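Local coordinates for GTP pyrophosphokinase YjbM (Bacillus subtilis, PDB 5DEC), which synthesises the alarmone (p)ppGpp by transferring pyrophosphate from ATP to GDP or GTP, as an allosterically regulated homotetramer, at residues B[33-38]-B[46-51]; B[25-30]-B[81-86]; B[159-164]-B[178-183]. All blocks are in the same frame, centred on the assembly; numbering follows the deposited sequence.

Contact 1. Residues B[33-38]-B[46-51]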
# COMPACT_ATOMS: atom_id res chain seq x y z
N GLY B 33 -8.28 -10.84 1.50
CA GLY B 33 -9.11 -11.26 0.38
C GLY B 33 -10.45 -11.83 0.80
O GLY B 33 -11.39 -11.88 0.01
N ILE B 34 -10.53 -12.30 2.04
CA ILE B 34 -11.76 -12.88 2.56
C ILE B 34 -12.86 -11.82 2.58
O ILE B 34 -13.95 -12.05 2.07
CB ILE B 34 -11.56 -13.47 3.97
CG1 ILE B 34 -10.65 -14.69 3.90
CG2 ILE B 34 -12.90 -13.83 4.61
CD1 ILE B 34 -10.18 -15.17 5.25
N ARG B 35 -12.55 -10.66 3.15
CA ARG B 35 -13.53 -9.57 3.22
C ARG B 35 -13.94 -9.12 1.82
O ARG B 35 -15.13 -8.89 1.56
CB ARG B 35 -12.98 -8.38 4.01
CG ARG B 35 -13.93 -7.19 4.10
CD ARG B 35 -13.37 -6.10 4.99
NE ARG B 35 -14.24 -4.93 5.01
CZ ARG B 35 -15.30 -4.80 5.80
NH1 ARG B 35 -15.66 -5.78 6.61
NH2 ARG B 35 -16.02 -3.68 5.76
N THR B 36 -12.97 -8.99 0.92
CA THR B 36 -13.28 -8.59 -0.46
C THR B 36 -14.29 -9.53 -1.13
O THR B 36 -15.26 -9.07 -1.72
CB THR B 36 -12.01 -8.54 -1.32
OG1 THR B 36 -11.11 -7.57 -0.79
CG2 THR B 36 -12.37 -8.17 -2.76
N LEU B 37 -14.05 -10.84 -1.02
CA LEU B 37 -14.95 -11.86 -1.55
C LEU B 37 -16.41 -11.70 -1.08
O LEU B 37 -17.33 -12.18 -1.75
CB LEU B 37 -14.45 -13.26 -1.19
CG LEU B 37 -13.51 -14.02 -2.14
CD1 LEU B 37 -12.28 -13.22 -2.56
CD2 LEU B 37 -13.10 -15.37 -1.53
N TYR B 38 -16.61 -11.06 0.07
CA TYR B 38 -17.92 -10.93 0.71
C TYR B 38 -18.69 -9.67 0.30
O TYR B 38 -19.89 -9.55 0.57
CB TYR B 38 -17.77 -10.97 2.23
CG TYR B 38 -17.86 -12.35 2.84
CD1 TYR B 38 -16.73 -13.13 3.01
CD2 TYR B 38 -19.09 -12.88 3.24
CE1 TYR B 38 -16.81 -14.41 3.55
CE2 TYR B 38 -19.18 -14.14 3.79
CZ TYR B 38 -18.04 -14.90 3.95
OH TYR B 38 -18.13 -16.16 4.50
N PRO B 46 -17.26 -11.67 7.68
CA PRO B 46 -16.86 -12.11 9.03
C PRO B 46 -15.54 -11.47 9.49
O PRO B 46 -15.14 -11.64 10.65
CB PRO B 46 -16.73 -13.63 8.89
CG PRO B 46 -16.41 -13.84 7.44
CD PRO B 46 -17.15 -12.76 6.69
N ILE B 47 -14.89 -10.74 8.60
CA ILE B 47 -13.65 -10.04 8.92
C ILE B 47 -13.81 -8.55 8.71
O ILE B 47 -14.22 -8.09 7.65
CB ILE B 47 -12.47 -10.55 8.09
CG1 ILE B 47 -12.15 -12.01 8.46
CG2 ILE B 47 -11.26 -9.65 8.25
CD1 ILE B 47 -11.00 -12.59 7.66
N GLU B 48 -13.47 -7.78 9.73
CA GLU B 48 -13.56 -6.34 9.60
C GLU B 48 -12.20 -5.79 9.09
O GLU B 48 -12.16 -5.07 8.11
CB GLU B 48 -13.95 -5.72 10.95
CG GLU B 48 -14.41 -4.31 10.87
CD GLU B 48 -15.82 -4.20 10.32
OE1 GLU B 48 -16.40 -5.23 9.89
OE2 GLU B 48 -16.36 -3.07 10.33
N PHE B 49 -11.10 -6.14 9.75
CA PHE B 49 -9.79 -5.85 9.17
C PHE B 49 -8.71 -6.79 9.70
O PHE B 49 -8.94 -7.60 10.60
CB PHE B 49 -9.38 -4.38 9.40
CG PHE B 49 -9.14 -4.01 10.84
CD1 PHE B 49 -10.19 -3.67 11.68
CD2 PHE B 49 -7.84 -3.96 11.33
CE1 PHE B 49 -9.95 -3.31 13.01
CE2 PHE B 49 -7.59 -3.59 12.67
CZ PHE B 49 -8.65 -3.27 13.50
N VAL B 50 -7.53 -6.69 9.10
CA VAL B 50 -6.43 -7.61 9.35
C VAL B 50 -5.13 -6.84 9.56
O VAL B 50 -4.82 -5.98 8.76
CB VAL B 50 -6.24 -8.59 8.17
CG1 VAL B 50 -5.12 -9.57 8.45
CG2 VAL B 50 -7.53 -9.34 7.88
N THR B 51 -4.40 -7.14 10.62
CA THR B 51 -3.08 -6.55 10.81
C THR B 51 -2.05 -7.64 10.96
O THR B 51 -2.38 -8.78 11.31
CB THR B 51 -3.01 -5.64 12.06
OG1 THR B 51 -3.08 -6.46 13.25
CG2 THR B 51 -4.13 -4.61 12.06
O HOH W 1 -18.08 -3.39 8.01
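R35 and I47 supply the direct hydrogen bond of this contact: NH1 of R35 donates a hydrogen bond to O of I47 at 2.9 Å, with an N-H...O angle of 151°. The oxygen lies at the edge of the guanidinium, close to its plane, and also accepts from the hydroxyl of S45. R35 reaches it with a fully extended chain; its CD passes 3.4 Å from O of I47.

Charge adds to this grip. The same NH1 forms a salt bridge to OE1 of E48 at 3.4 Å, the two flat groups turned 68° apart, and one water closes a second path by accepting from NH2 of R35 and donating to OE2 of E48 (2.9 Å). With an alanine at R35, the E48 carboxylate would probably lose its cationic mate and O of I47 one of its donors. R35 and E48 both belong to the site for the allosteric pppGpp, shared between two neighbouring subunits, and the bridge joins two of the chain segments that contribute to the site.

Apolar contacts lie beside these bonds. CD of P46 sits over the centre of the Y38 ring, 3.5 Å from the centroid and 10° off the normal, a CH-pi contact. I34 and I47 cross at about a right angle, their CD1 atoms 3.6 Å apart.

M99 of helix 90-102 packs on both I34 and P46, and V96 on I47. A classic beta bulge sets E48 and F49 together opposite M86, at the start of the pairing of strand 49-54 with strand 81-87.

Contact 2. Residues B[25-30]-B[81-86]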
# COMPACT_ATOMS: atom_id res chain seq x y z
N GLU B 25 3.56 -10.68 5.11
CA GLU B 25 2.98 -9.92 3.99
C GLU B 25 2.12 -10.79 3.07
O GLU B 25 1.09 -10.33 2.51
CB GLU B 25 4.07 -9.24 3.15
CG GLU B 25 4.82 -8.12 3.88
CD GLU B 25 3.89 -7.14 4.59
OE1 GLU B 25 2.93 -6.63 3.98
OE2 GLU B 25 4.13 -6.86 5.78
N GLU B 26 2.54 -12.03 2.86
CA GLU B 26 1.76 -12.93 2.00
C GLU B 26 0.43 -13.27 2.65
O GLU B 26 -0.61 -13.22 2.01
CB GLU B 26 2.55 -14.20 1.68
CG GLU B 26 3.76 -13.91 0.76
CD GLU B 26 4.51 -15.15 0.30
OE1 GLU B 26 3.97 -16.28 0.42
OE2 GLU B 26 5.65 -14.98 -0.19
N LEU B 27 0.46 -13.59 3.94
CA LEU B 27 -0.75 -13.92 4.67
C LEU B 27 -1.67 -12.72 4.83
O LEU B 27 -2.89 -12.88 4.85
CB LEU B 27 -0.40 -14.52 6.03
CG LEU B 27 0.03 -15.98 5.95
CD1 LEU B 27 0.67 -16.40 7.28
CD2 LEU B 27 -1.16 -16.88 5.62
N LYS B 28 -1.12 -11.52 4.96
CA LYS B 28 -1.99 -10.33 5.02
C LYS B 28 -2.84 -10.18 3.77
O LYS B 28 -4.04 -9.95 3.86
CB LYS B 28 -1.16 -9.05 5.23
CG LYS B 28 -0.84 -8.82 6.70
CD LYS B 28 0.27 -7.80 6.90
CE LYS B 28 -0.07 -6.43 6.37
NZ LYS B 28 1.04 -5.50 6.72
N VAL B 29 -2.22 -10.29 2.60
CA VAL B 29 -2.97 -10.12 1.37
C VAL B 29 -4.00 -11.24 1.20
O VAL B 29 -5.13 -11.01 0.72
CB VAL B 29 -2.04 -10.06 0.14
CG1 VAL B 29 -2.85 -10.05 -1.17
CG2 VAL B 29 -1.19 -8.85 0.23
N LYS B 30 -3.60 -12.45 1.57
CA LYS B 30 -4.51 -13.59 1.51
C LYS B 30 -5.74 -13.36 2.39
O LYS B 30 -6.86 -13.44 1.94
CB LYS B 30 -3.79 -14.87 1.92
CG LYS B 30 -2.88 -15.46 0.80
CD LYS B 30 -1.93 -16.51 1.35
CE LYS B 30 -1.06 -17.16 0.25
NZ LYS B 30 -1.89 -18.03 -0.61
N ALA B 81 6.38 -14.18 14.03
CA ALA B 81 5.46 -13.62 13.05
C ALA B 81 4.04 -13.71 13.60
O ALA B 81 3.64 -14.76 14.13
CB ALA B 81 5.57 -14.36 11.73
N GLY B 82 3.27 -12.63 13.48
CA GLY B 82 1.91 -12.65 14.01
C GLY B 82 0.92 -11.89 13.15
O GLY B 82 1.24 -10.84 12.59
N LEU B 83 -0.30 -12.40 13.05
CA LEU B 83 -1.38 -11.64 12.43
C LEU B 83 -2.52 -11.50 13.40
O LEU B 83 -2.67 -12.30 14.33
CB LEU B 83 -1.87 -12.27 11.13
CG LEU B 83 -0.97 -11.90 9.95
CD1 LEU B 83 0.13 -12.94 9.81
CD2 LEU B 83 -1.76 -11.73 8.67
N ARG B 84 -3.33 -10.47 13.20
CA ARG B 84 -4.54 -10.35 14.01
C ARG B 84 -5.70 -10.12 13.09
O ARG B 84 -5.64 -9.25 12.20
CB ARG B 84 -4.42 -9.22 15.03
CG ARG B 84 -3.25 -9.49 15.96
CD ARG B 84 -3.29 -8.73 17.25
NE ARG B 84 -2.19 -9.21 18.10
CZ ARG B 84 -1.57 -8.47 19.01
NH1 ARG B 84 -1.95 -7.22 19.23
NH2 ARG B 84 -0.58 -9.01 19.72
N ILE B 85 -6.74 -10.90 13.30
CA ILE B 85 -7.95 -10.79 12.50
C ILE B 85 -9.03 -10.23 13.43
O ILE B 85 -9.32 -10.84 14.46
CB ILE B 85 -8.38 -12.15 11.92
CG1 ILE B 85 -7.26 -12.75 11.04
CG2 ILE B 85 -9.65 -12.00 11.13
CD1 ILE B 85 -7.58 -14.19 10.52
N MET B 86 -9.60 -9.09 13.08
CA MET B 86 -10.63 -8.45 13.90
C MET B 86 -12.01 -8.67 13.28
O MET B 86 -12.19 -8.45 12.08
CB MET B 86 -10.37 -6.95 14.04
CG MET B 86 -9.68 -6.57 15.34
SD MET B 86 -8.08 -7.39 15.56
CE MET B 86 -7.11 -6.60 14.30
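K30 NZ, on a flank of helix 11-38 and not on the face that meets the strand, is gripped by several groups: it forms salt bridges with D105 and with OE1 of E26 of the second subunit, plus a weak hydrogen bond to the Y132 hydroxyl of that subunit. Toward the strand the helix offers L27 and the aliphatic root of K28; on the strand, L83 makes the contact, its CB pointing at the helix.

L83 spreads its two methyls against the backbone and the side-chain roots of one helical turn. Its CD2 lies 3.6 Å from CG of K28 and 3.8 Å from the backbone N of K28, while both CD1 and CD2 stand 4.1 Å from CB of L27. Only the base of the lysine is used. A bend at chi3 (62°) carries NZ of K28 away from the strand to 3.5 Å from OE2 of E25, in a salt bridge within the helix. K28 thus combines an aliphatic root against the sheet with a charged end in the stretch that binds the allosteric pppGpp.

V145 of strand 139-151 touches both L27 and L83, and V50 of strand 49-54 packs on L83. The L83 side chain fills the interface between helix 11-38 and the mixed sheet, on a strand flanked by 49-54 and 139-151.

Contact 3. Residues B[159-164]-B[178-183]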
# COMPACT_ATOMS: atom_id res chain seq x y z
N THR B 159 -5.39 -4.08 23.59
CA THR B 159 -4.43 -3.05 23.21
C THR B 159 -4.13 -2.13 24.39
O THR B 159 -2.97 -1.74 24.62
CB THR B 159 -4.95 -2.24 22.00
OG1 THR B 159 -5.09 -3.13 20.88
CG2 THR B 159 -4.00 -1.09 21.64
N ILE B 160 -5.18 -1.77 25.13
CA ILE B 160 -5.01 -0.94 26.32
C ILE B 160 -4.22 -1.68 27.39
O ILE B 160 -3.30 -1.13 28.00
CB ILE B 160 -6.36 -0.52 26.92
CG1 ILE B 160 -7.16 0.36 25.94
CG2 ILE B 160 -6.15 0.24 28.23
CD1 ILE B 160 -6.45 1.63 25.56
N GLU B 161 -4.58 -2.94 27.63
CA GLU B 161 -3.84 -3.72 28.61
C GLU B 161 -2.36 -3.84 28.25
O GLU B 161 -1.48 -3.80 29.13
CB GLU B 161 -4.43 -5.13 28.75
CG GLU B 161 -3.54 -5.98 29.67
CD GLU B 161 -3.86 -7.45 29.63
OE1 GLU B 161 -4.32 -7.99 30.65
OE2 GLU B 161 -3.67 -8.05 28.55
N HIS B 162 -2.07 -4.03 26.97
CA HIS B 162 -0.69 -4.19 26.53
C HIS B 162 0.09 -2.91 26.81
O HIS B 162 1.19 -2.95 27.36
CB HIS B 162 -0.60 -4.53 25.03
CG HIS B 162 0.80 -4.77 24.56
ND1 HIS B 162 1.48 -5.95 24.79
CD2 HIS B 162 1.68 -3.95 23.93
CE1 HIS B 162 2.70 -5.86 24.29
NE2 HIS B 162 2.85 -4.65 23.78
N SER B 163 -0.52 -1.77 26.47
CA SER B 163 0.08 -0.46 26.70
C SER B 163 0.33 -0.19 28.19
O SER B 163 1.35 0.38 28.56
CB SER B 163 -0.81 0.65 26.12
OG SER B 163 -0.73 0.61 24.70
N LEU B 164 -0.62 -0.57 29.03
CA LEU B 164 -0.44 -0.38 30.46
C LEU B 164 0.64 -1.27 31.02
O LEU B 164 1.42 -0.86 31.88
CB LEU B 164 -1.77 -0.65 31.19
CG LEU B 164 -2.81 0.45 31.00
CD1 LEU B 164 -4.19 -0.02 31.46
CD2 LEU B 164 -2.38 1.69 31.75
N LEU B 178 -7.87 -2.81 38.81
CA LEU B 178 -9.28 -3.02 39.10
C LEU B 178 -10.15 -2.44 37.97
O LEU B 178 -11.08 -3.09 37.49
CB LEU B 178 -9.66 -2.40 40.45
CG LEU B 178 -9.06 -3.11 41.67
CD1 LEU B 178 -9.51 -2.47 43.00
CD2 LEU B 178 -9.37 -4.61 41.64
N ARG B 179 -9.84 -1.23 37.55
CA ARG B 179 -10.58 -0.57 36.46
C ARG B 179 -10.41 -1.24 35.10
O ARG B 179 -11.36 -1.30 34.30
CB ARG B 179 -10.14 0.88 36.41
CG ARG B 179 -10.69 1.62 37.66
CD ARG B 179 -10.23 3.07 37.73
NE ARG B 179 -11.14 3.88 38.55
CZ ARG B 179 -11.02 4.07 39.86
NH1 ARG B 179 -10.07 3.45 40.54
NH2 ARG B 179 -11.91 4.84 40.49
N LEU B 180 -9.20 -1.74 34.85
CA LEU B 180 -8.92 -2.50 33.63
C LEU B 180 -9.77 -3.75 33.59
O LEU B 180 -10.29 -4.13 32.55
CB LEU B 180 -7.44 -2.89 33.59
CG LEU B 180 -6.88 -3.42 32.29
CD1 LEU B 180 -7.14 -2.47 31.16
CD2 LEU B 180 -5.38 -3.72 32.46
N GLN B 181 -9.93 -4.38 34.76
CA GLN B 181 -10.79 -5.55 34.86
C GLN B 181 -12.25 -5.15 34.61
O GLN B 181 -12.98 -5.87 33.92
CB GLN B 181 -10.61 -6.23 36.23
CG GLN B 181 -11.72 -7.21 36.60
CD GLN B 181 -11.73 -8.46 35.74
OE1 GLN B 181 -10.69 -8.90 35.25
NE2 GLN B 181 -12.91 -9.05 35.56
N ARG B 182 -12.68 -4.00 35.14
CA ARG B 182 -14.05 -3.54 34.83
C ARG B 182 -14.23 -3.27 33.35
O ARG B 182 -15.32 -3.53 32.78
CB ARG B 182 -14.45 -2.26 35.58
CG ARG B 182 -14.70 -2.38 37.06
CD ARG B 182 -15.67 -1.23 37.47
NE ARG B 182 -16.46 -1.70 38.61
CZ ARG B 182 -17.77 -1.92 38.63
NH1 ARG B 182 -18.56 -1.66 37.58
NH2 ARG B 182 -18.30 -2.35 39.75
N ALA B 183 -13.20 -2.71 32.72
CA ALA B 183 -13.30 -2.43 31.29
C ALA B 183 -13.44 -3.72 30.50
O ALA B 183 -14.16 -3.75 29.49
CB ALA B 183 -12.07 -1.62 30.79
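CG of L180 stands anti to its backbone N (chi1 -168°), and this torsion sends both methyls of the leucine across to segment 159-164 of helix 152-167, where L164, with CG anti to its carbonyl carbon (chi1 -73°), reaches back to meet it. The motif is an antiparallel helical hairpin: the N-to-C directions of the two segments are 164° apart and their axes approach to 11.1 Å. L180 touches three residues of the facing helix.

Its CD1 meets CG2 of I160 at 4.1 Å. On the other branch, CD2 lies 4.0 Å from CG of E161, whose side chain crosses the leucine at about a right angle. Only the aliphatic part of E161 is used here; its carboxylate is held by a hydrogen bond from S121 and a salt bridge to K119. All three of these residues belong to the product-binding site, as do T159, I160 and H162, so helix 152-167, on which L180 packs, carries part of that site.

I172, in the connection between the helices, packs on both L164 and L180, and W157 donates its indole N-H to the L180 carbonyl. Between the two leucines the approach is tip to tip, with CD1 of L164 3.8 Å from CD1 of L180.

Contacts 1 and 2, centred about 11 Å apart, both set helix 11-38 against adjacent strands of one mixed sheet. They are joined by T51 O to R84 N (2.7 Å) and, from the loop before strand 49-54, E48 N to M86 O (2.8 Å), both probable hydrogen bonds. Along the chain, contact 2 brackets contact 1, and contact 3 follows both. Lying on helices 152-167 and 174-202, it is centred about 27 Å from contact 1 and about 25 Å from contact 2, touching neither. Contacts 1 and 2 hold allosteric-site residues and adjoin the second subunit; contact 3 holds product-site residues and adjoins the third. Strand 81-87 also carries R84 of the ATP site.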